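Local atomic coordinates of UPF0053 protein HI_0107 (Haemophilus influenzae, PDB entry 3LAE), a protein that is of unknown function but, as a membrane protein with CBS domains and a transporter-associated domain, may bind flavin adenine dinucleotide. Residues S10-L22 against F26-N39. Numbering follows the deposited sequence. Where two conformers were deposited one is given.
Sequences SMIIDGSANLRDL and FNWELDTEDARTFN. With PO4 (phosphate ion), chain C.
Asn18 and Thr37, each the N-cap of its own helix, face each other in a single beta bridge, so two helix starts are tied together by backbone bonds; Thr37 OG1 caps Gly40 N. Leu19 N gives an almost straight bond (178°) to Arg36 O, 2.9 Å away, and Phe38 N reaches Ala17 O at 2.8 Å. Beyond the bridge, Asn39 N meets Gly15 O at 2.8 Å. Gly15, with no side chain, suits a place where the backbones close to 4.3 Å between Gly15 CA and Asn39 CA.

With CG anti to the backbone N (chi1 179°), the Asn18 amide lies at the helix start: OD1 accepts from Asp21 N, capping the helix, while ND2 donates to phosphate O3 at 3.1 Å. Arg36, bent at chi3, turns the edge of its guanidinium to the same ion, though its NH1 bond to phosphate O1 is weak, and the extended Arg20 also comes close. The phosphate probably came from the crystallisation liquor, but the two arginines and the amide NH2 suit an anion. Two waters link Arg20 to Thr32 OG1, the one on NE weakly.

On the buried side, leucine's two methyls let Leu19 touch Ala35 CB with CD1 and Leu30 CD1 with CD2, the latter at 3.7 Å. One turn on, Leu22 likewise meets the edge of the Phe26 ring (CD2 to CE2, 3.6 Å) and, through CD1, Leu30; its CB lies obliquely by the Trp28 indole.

The contact thus packs strand 11-14 and helix 19-26 of the transporter-associated domain against the following loop and the start of helix 38-45, with Leu41 touching Leu19 and Leu30, and Leu61 and Ile63 of strand 61-69 touching Trp28 and Phe38 respectively.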
loop_
_atom_site.group_PDB
_atom_site.type_symbol
_atom_site.label_atom_id
_atom_site.label_comp_id
_atom_site.label_asym_id
_atom_site.label_seq_id
_atom_site.Cartn_x
_atom_site.Cartn_y
_atom_site.Cartn_z
ATOM N N SER A 10 -9.009 -1.295 9.625
ATOM C CA SER A 10 -7.861 -1.043 8.750
ATOM C C SER A 10 -7.545 -2.317 7.982
ATOM O O SER A 10 -8.027 -3.390 8.326
ATOM C CB SER A 10 -6.644 -0.551 9.545
ATOM O OG SER A 10 -6.167 -1.549 10.438
HETATM N N MSE A 11 -6.761 -2.174 6.921
HETATM C CA MSE A 11 -6.332 -3.287 6.080
HETATM C C MSE A 11 -4.822 -3.390 6.145
HETATM O O MSE A 11 -4.150 -2.369 6.110
HETATM C CB MSE A 11 -6.692 -3.015 4.612
HETATM C CG MSE A 11 -8.158 -2.895 4.306
HETATM SE SE MSE A 11 -9.055 -4.607 4.448
HETATM C CE MSE A 11 -7.643 -5.772 3.830
ATOM N N ILE A 12 -4.291 -4.600 6.208
ATOM C CA ILE A 12 -2.863 -4.817 6.023
ATOM C C ILE A 12 -2.670 -5.369 4.626
ATOM O O ILE A 12 -3.212 -6.427 4.297
ATOM C CB ILE A 12 -2.287 -5.806 7.041
ATOM C CG1 ILE A 12 -2.671 -5.374 8.453
ATOM C CG2 ILE A 12 -0.767 -5.881 6.902
ATOM C CD1 ILE A 12 -2.409 -3.921 8.701
ATOM N N ILE A 13 -1.916 -4.631 3.814
ATOM C CA ILE A 13 -1.707 -4.962 2.410
ATOM C C ILE A 13 -0.237 -5.303 2.166
ATOM O O ILE A 13 0.648 -4.707 2.780
ATOM C CB ILE A 13 -2.083 -3.761 1.522
ATOM C CG1 ILE A 13 -3.480 -3.238 1.877
ATOM C CG2 ILE A 13 -2.007 -4.127 0.051
ATOM C CD1 ILE A 13 -4.593 -4.228 1.625
ATOM N N ASP A 14 0.027 -6.268 1.289
ATOM C CA ASP A 14 1.387 -6.556 0.866
ATOM C C ASP A 14 1.842 -5.511 -0.140
ATOM O O ASP A 14 1.051 -5.032 -0.954
ATOM C CB ASP A 14 1.435 -7.892 0.129
ATOM C CG ASP A 14 1.225 -9.077 1.027
ATOM O OD1 ASP A 14 1.425 -8.974 2.256
ATOM O OD2 ASP A 14 0.868 -10.137 0.468
ATOM N N GLY A 15 3.132 -5.201 -0.123
ATOM C CA GLY A 15 3.707 -4.327 -1.130
ATOM C C GLY A 15 3.496 -4.845 -2.542
ATOM O O GLY A 15 3.369 -4.063 -3.491
ATOM N N SER A 16 3.446 -6.169 -2.688
ATOM C CA SER A 16 3.279 -6.791 -4.002
ATOM C C SER A 16 1.879 -6.623 -4.588
ATOM O O SER A 16 1.645 -6.969 -5.749
ATOM C CB SER A 16 3.578 -8.278 -3.910
ATOM O OG SER A 16 2.643 -8.907 -3.045
ATOM N N ALA A 17 0.945 -6.109 -3.787
ATOM C CA ALA A 17 -0.434 -5.979 -4.244
ATOM C C ALA A 17 -0.539 -5.163 -5.528
ATOM O O ALA A 17 0.015 -4.071 -5.635
ATOM C CB ALA A 17 -1.300 -5.366 -3.161
ATOM N N ASN A 18 -1.282 -5.697 -6.486
ATOM C CA ASN A 18 -1.513 -5.053 -7.766
ATOM C C ASN A 18 -2.506 -3.897 -7.614
ATOM O O ASN A 18 -3.602 -4.073 -7.061
ATOM C CB ASN A 18 -2.041 -6.109 -8.733
ATOM C CG ASN A 18 -2.331 -5.560 -10.093
ATOM O OD1 ASN A 18 -3.405 -5.015 -10.344
ATOM N ND2 ASN A 18 -1.379 -5.712 -10.994
ATOM N N LEU A 19 -2.116 -2.712 -8.074
ATOM C CA LEU A 19 -2.925 -1.509 -7.889
ATOM C C LEU A 19 -4.297 -1.613 -8.536
ATOM O O LEU A 19 -5.301 -1.199 -7.943
ATOM C CB LEU A 19 -2.208 -0.272 -8.428
ATOM C CG LEU A 19 -0.938 0.113 -7.690
ATOM C CD1 LEU A 19 -0.251 1.260 -8.418
ATOM C CD2 LEU A 19 -1.226 0.480 -6.233
ATOM N N ARG A 20 -4.351 -2.136 -9.760
ATOM C CA ARG A 20 -5.635 -2.281 -10.437
ATOM C C ARG A 20 -6.543 -3.247 -9.680
ATOM O O ARG A 20 -7.746 -3.017 -9.581
ATOM C CB ARG A 20 -5.420 -2.727 -11.881
ATOM C CG ARG A 20 -4.831 -1.627 -12.757
ATOM C CD ARG A 20 -4.673 -2.071 -14.200
ATOM N NE ARG A 20 -4.340 -0.945 -15.065
ATOM C CZ ARG A 20 -3.778 -1.061 -16.265
ATOM N NH1 ARG A 20 -3.473 -2.262 -16.748
ATOM N NH2 ARG A 20 -3.515 0.024 -16.982
ATOM N N ASP A 21 -5.968 -4.326 -9.150
ATOM C CA ASP A 21 -6.717 -5.262 -8.301
ATOM C C ASP A 21 -7.277 -4.575 -7.054
ATOM O O ASP A 21 -8.441 -4.763 -6.709
ATOM C CB ASP A 21 -5.835 -6.437 -7.858
ATOM C CG ASP A 21 -5.528 -7.413 -8.981
ATOM O OD1 ASP A 21 -6.139 -7.316 -10.064
ATOM O OD2 ASP A 21 -4.667 -8.296 -8.766
ATOM N N LEU A 22 -6.442 -3.793 -6.375
ATOM C CA LEU A 22 -6.868 -3.065 -5.178
ATOM C C LEU A 22 -8.004 -2.098 -5.487
ATOM O O LEU A 22 -8.993 -2.028 -4.758
ATOM C CB LEU A 22 -5.695 -2.285 -4.583
ATOM C CG LEU A 22 -4.582 -3.106 -3.951
ATOM C CD1 LEU A 22 -3.446 -2.186 -3.549
ATOM C CD2 LEU A 22 -5.101 -3.861 -2.728
ATOM N N PHE A 26 -11.626 -2.799 -3.647
ATOM C CA PHE A 26 -11.961 -1.923 -2.524
ATOM C C PHE A 26 -12.545 -0.563 -2.900
ATOM O O PHE A 26 -12.828 0.248 -2.018
ATOM C CB PHE A 26 -10.717 -1.700 -1.657
ATOM C CG PHE A 26 -10.078 -2.966 -1.179
ATOM C CD1 PHE A 26 -10.848 -3.988 -0.645
ATOM C CD2 PHE A 26 -8.713 -3.138 -1.248
ATOM C CE1 PHE A 26 -10.263 -5.160 -0.206
ATOM C CE2 PHE A 26 -8.122 -4.302 -0.807
ATOM C CZ PHE A 26 -8.898 -5.317 -0.285
ATOM N N ASN A 27 -12.708 -0.310 -4.196
ATOM C CA ASN A 27 -13.192 0.985 -4.667
ATOM C C ASN A 27 -12.242 2.126 -4.297
ATOM O O ASN A 27 -12.682 3.243 -4.000
ATOM C CB ASN A 27 -14.596 1.264 -4.121
ATOM C CG ASN A 27 -15.217 2.508 -4.718
ATOM O OD1 ASN A 27 -14.918 2.885 -5.850
ATOM N ND2 ASN A 27 -16.091 3.152 -3.957
ATOM N N TRP A 28 -10.943 1.837 -4.303
ATOM C CA TRP A 28 -9.935 2.851 -4.026
ATOM C C TRP A 28 -9.606 3.575 -5.316
ATOM O O TRP A 28 -10.039 3.171 -6.402
ATOM C CB TRP A 28 -8.672 2.236 -3.422
ATOM C CG TRP A 28 -8.846 1.684 -2.024
ATOM C CD1 TRP A 28 -9.904 1.884 -1.179
ATOM C CD2 TRP A 28 -7.922 0.848 -1.318
ATOM N NE1 TRP A 28 -9.691 1.221 0.009
ATOM C CE2 TRP A 28 -8.479 0.579 -0.050
ATOM C CE3 TRP A 28 -6.670 0.312 -1.630
ATOM C CZ2 TRP A 28 -7.833 -0.215 0.896
ATOM C CZ3 TRP A 28 -6.032 -0.478 -0.691
ATOM C CH2 TRP A 28 -6.614 -0.736 0.555
ATOM N N GLU A 29 -8.823 4.641 -5.217
ATOM C CA GLU A 29 -8.518 5.404 -6.414
ATOM C C GLU A 29 -7.033 5.658 -6.522
ATOM O O GLU A 29 -6.579 6.780 -6.733
ATOM C CB GLU A 29 -9.342 6.685 -6.445
ATOM C CG GLU A 29 -10.832 6.378 -6.473
ATOM C CD GLU A 29 -11.692 7.609 -6.586
ATOM O OE1 GLU A 29 -11.826 8.325 -5.577
ATOM O OE2 GLU A 29 -12.238 7.853 -7.684
ATOM N N LEU A 30 -6.279 4.578 -6.380
ATOM C CA LEU A 30 -4.839 4.638 -6.515
ATOM C C LEU A 30 -4.486 4.924 -7.965
ATOM O O LEU A 30 -5.133 4.418 -8.883
ATOM C CB LEU A 30 -4.218 3.320 -6.062
ATOM C CG LEU A 30 -4.660 2.957 -4.642
ATOM C CD1 LEU A 30 -4.034 1.672 -4.175
ATOM C CD2 LEU A 30 -4.310 4.116 -3.713
ATOM N N ASP A 31 -3.473 5.761 -8.156
ATOM C CA ASP A 31 -2.990 6.120 -9.490
ATOM C C ASP A 31 -2.283 4.926 -10.119
ATOM O O ASP A 31 -1.292 4.439 -9.588
ATOM C CB ASP A 31 -2.019 7.290 -9.357
ATOM C CG ASP A 31 -1.602 7.884 -10.693
ATOM O OD1 ASP A 31 -1.838 7.274 -11.757
ATOM O OD2 ASP A 31 -1.026 8.986 -10.663
ATOM N N THR A 32 -2.798 4.450 -11.245
ATOM C CA THR A 32 -2.237 3.263 -11.890
ATOM C C THR A 32 -1.439 3.583 -13.148
ATOM O O THR A 32 -0.996 2.684 -13.860
ATOM C CB THR A 32 -3.342 2.271 -12.292
ATOM O OG1 THR A 32 -4.216 2.902 -13.232
ATOM C CG2 THR A 32 -4.151 1.838 -11.080
ATOM N N GLU A 33 -1.249 4.863 -13.422
ATOM C CA GLU A 33 -0.579 5.300 -14.646
ATOM C C GLU A 33 0.883 4.874 -14.732
ATOM O O GLU A 33 1.362 4.454 -15.784
ATOM C CB GLU A 33 -0.674 6.820 -14.760
ATOM C CG GLU A 33 -0.068 7.418 -16.016
ATOM C CD GLU A 33 -0.116 8.933 -15.985
ATOM O OE1 GLU A 33 0.918 9.570 -16.261
ATOM O OE2 GLU A 33 -1.186 9.487 -15.655
ATOM N N ASP A 34 1.600 5.000 -13.621
ATOM C CA ASP A 34 3.052 4.792 -13.672
ATOM C C ASP A 34 3.565 3.623 -12.845
ATOM O O ASP A 34 4.632 3.089 -13.120
ATOM C CB ASP A 34 3.772 6.071 -13.270
ATOM C CG ASP A 34 3.513 7.196 -14.239
ATOM O OD1 ASP A 34 4.130 7.192 -15.320
ATOM O OD2 ASP A 34 2.679 8.078 -13.932
ATOM N N ALA A 35 2.799 3.232 -11.837
ATOM C CA ALA A 35 3.174 2.121 -10.980
ATOM C C ALA A 35 2.255 0.934 -11.222
ATOM O O ALA A 35 1.116 1.101 -11.669
ATOM C CB ALA A 35 3.072 2.542 -9.530
ATOM N N ARG A 36 2.754 -0.262 -10.926
ATOM C CA ARG A 36 1.944 -1.464 -11.048
ATOM C C ARG A 36 1.486 -1.989 -9.681
ATOM O O ARG A 36 0.388 -2.523 -9.550
ATOM C CB ARG A 36 2.728 -2.563 -11.760
ATOM C CG ARG A 36 1.881 -3.769 -12.111
ATOM C CD ARG A 36 2.715 -4.872 -12.752
ATOM N NE ARG A 36 3.664 -4.339 -13.715
ATOM C CZ ARG A 36 3.341 -4.001 -14.957
ATOM N NH1 ARG A 36 2.091 -4.144 -15.371
ATOM N NH2 ARG A 36 4.266 -3.515 -15.778
ATOM N N THR A 37 2.344 -1.855 -8.676
ATOM C CA THR A 37 2.075 -2.425 -7.351
ATOM C C THR A 37 2.020 -1.339 -6.286
ATOM O O THR A 37 2.442 -0.200 -6.499
ATOM C CB THR A 37 3.204 -3.371 -6.922
ATOM O OG1 THR A 37 4.419 -2.611 -6.880
ATOM C CG2 THR A 37 3.349 -4.531 -7.886
ATOM N N PHE A 38 1.506 -1.708 -5.118
ATOM C CA PHE A 38 1.452 -0.797 -3.985
ATOM C C PHE A 38 2.852 -0.330 -3.581
ATOM O O PHE A 38 3.077 0.858 -3.338
ATOM C CB PHE A 38 0.739 -1.499 -2.819
ATOM C CG PHE A 38 0.242 -0.566 -1.755
ATOM C CD1 PHE A 38 -0.517 0.544 -2.090
ATOM C CD2 PHE A 38 0.499 -0.815 -0.427
ATOM C CE1 PHE A 38 -0.979 1.404 -1.127
ATOM C CE2 PHE A 38 0.027 0.044 0.550
ATOM C CZ PHE A 38 -0.714 1.155 0.192
ATOM N N ASN A 39 3.793 -1.267 -3.526
ATOM C CA ASN A 39 5.197 -0.938 -3.323
ATOM C C ASN A 39 5.666 0.103 -4.340
ATOM O O ASN A 39 6.263 1.109 -3.976
ATOM C CB ASN A 39 6.054 -2.206 -3.410
ATOM C CG ASN A 39 7.541 -1.908 -3.408
ATOM O OD1 ASN A 39 8.067 -1.315 -2.460
ATOM N ND2 ASN A 39 8.226 -2.299 -4.485
HETATM P P PO4 C . -1.580 -4.856 -14.502
HETATM O O1 PO4 C . -0.544 -5.823 -13.986
HETATM O O2 PO4 C . -2.798 -5.627 -14.960
HETATM O O3 PO4 C . -1.977 -3.867 -13.445
HETATM O O4 PO4 C . -1.031 -4.097 -15.680
HETATM O O HOH W 1 -3.669 2.920 -15.889
HETATM O O HOH W 2 -6.427 1.469 -14.175
#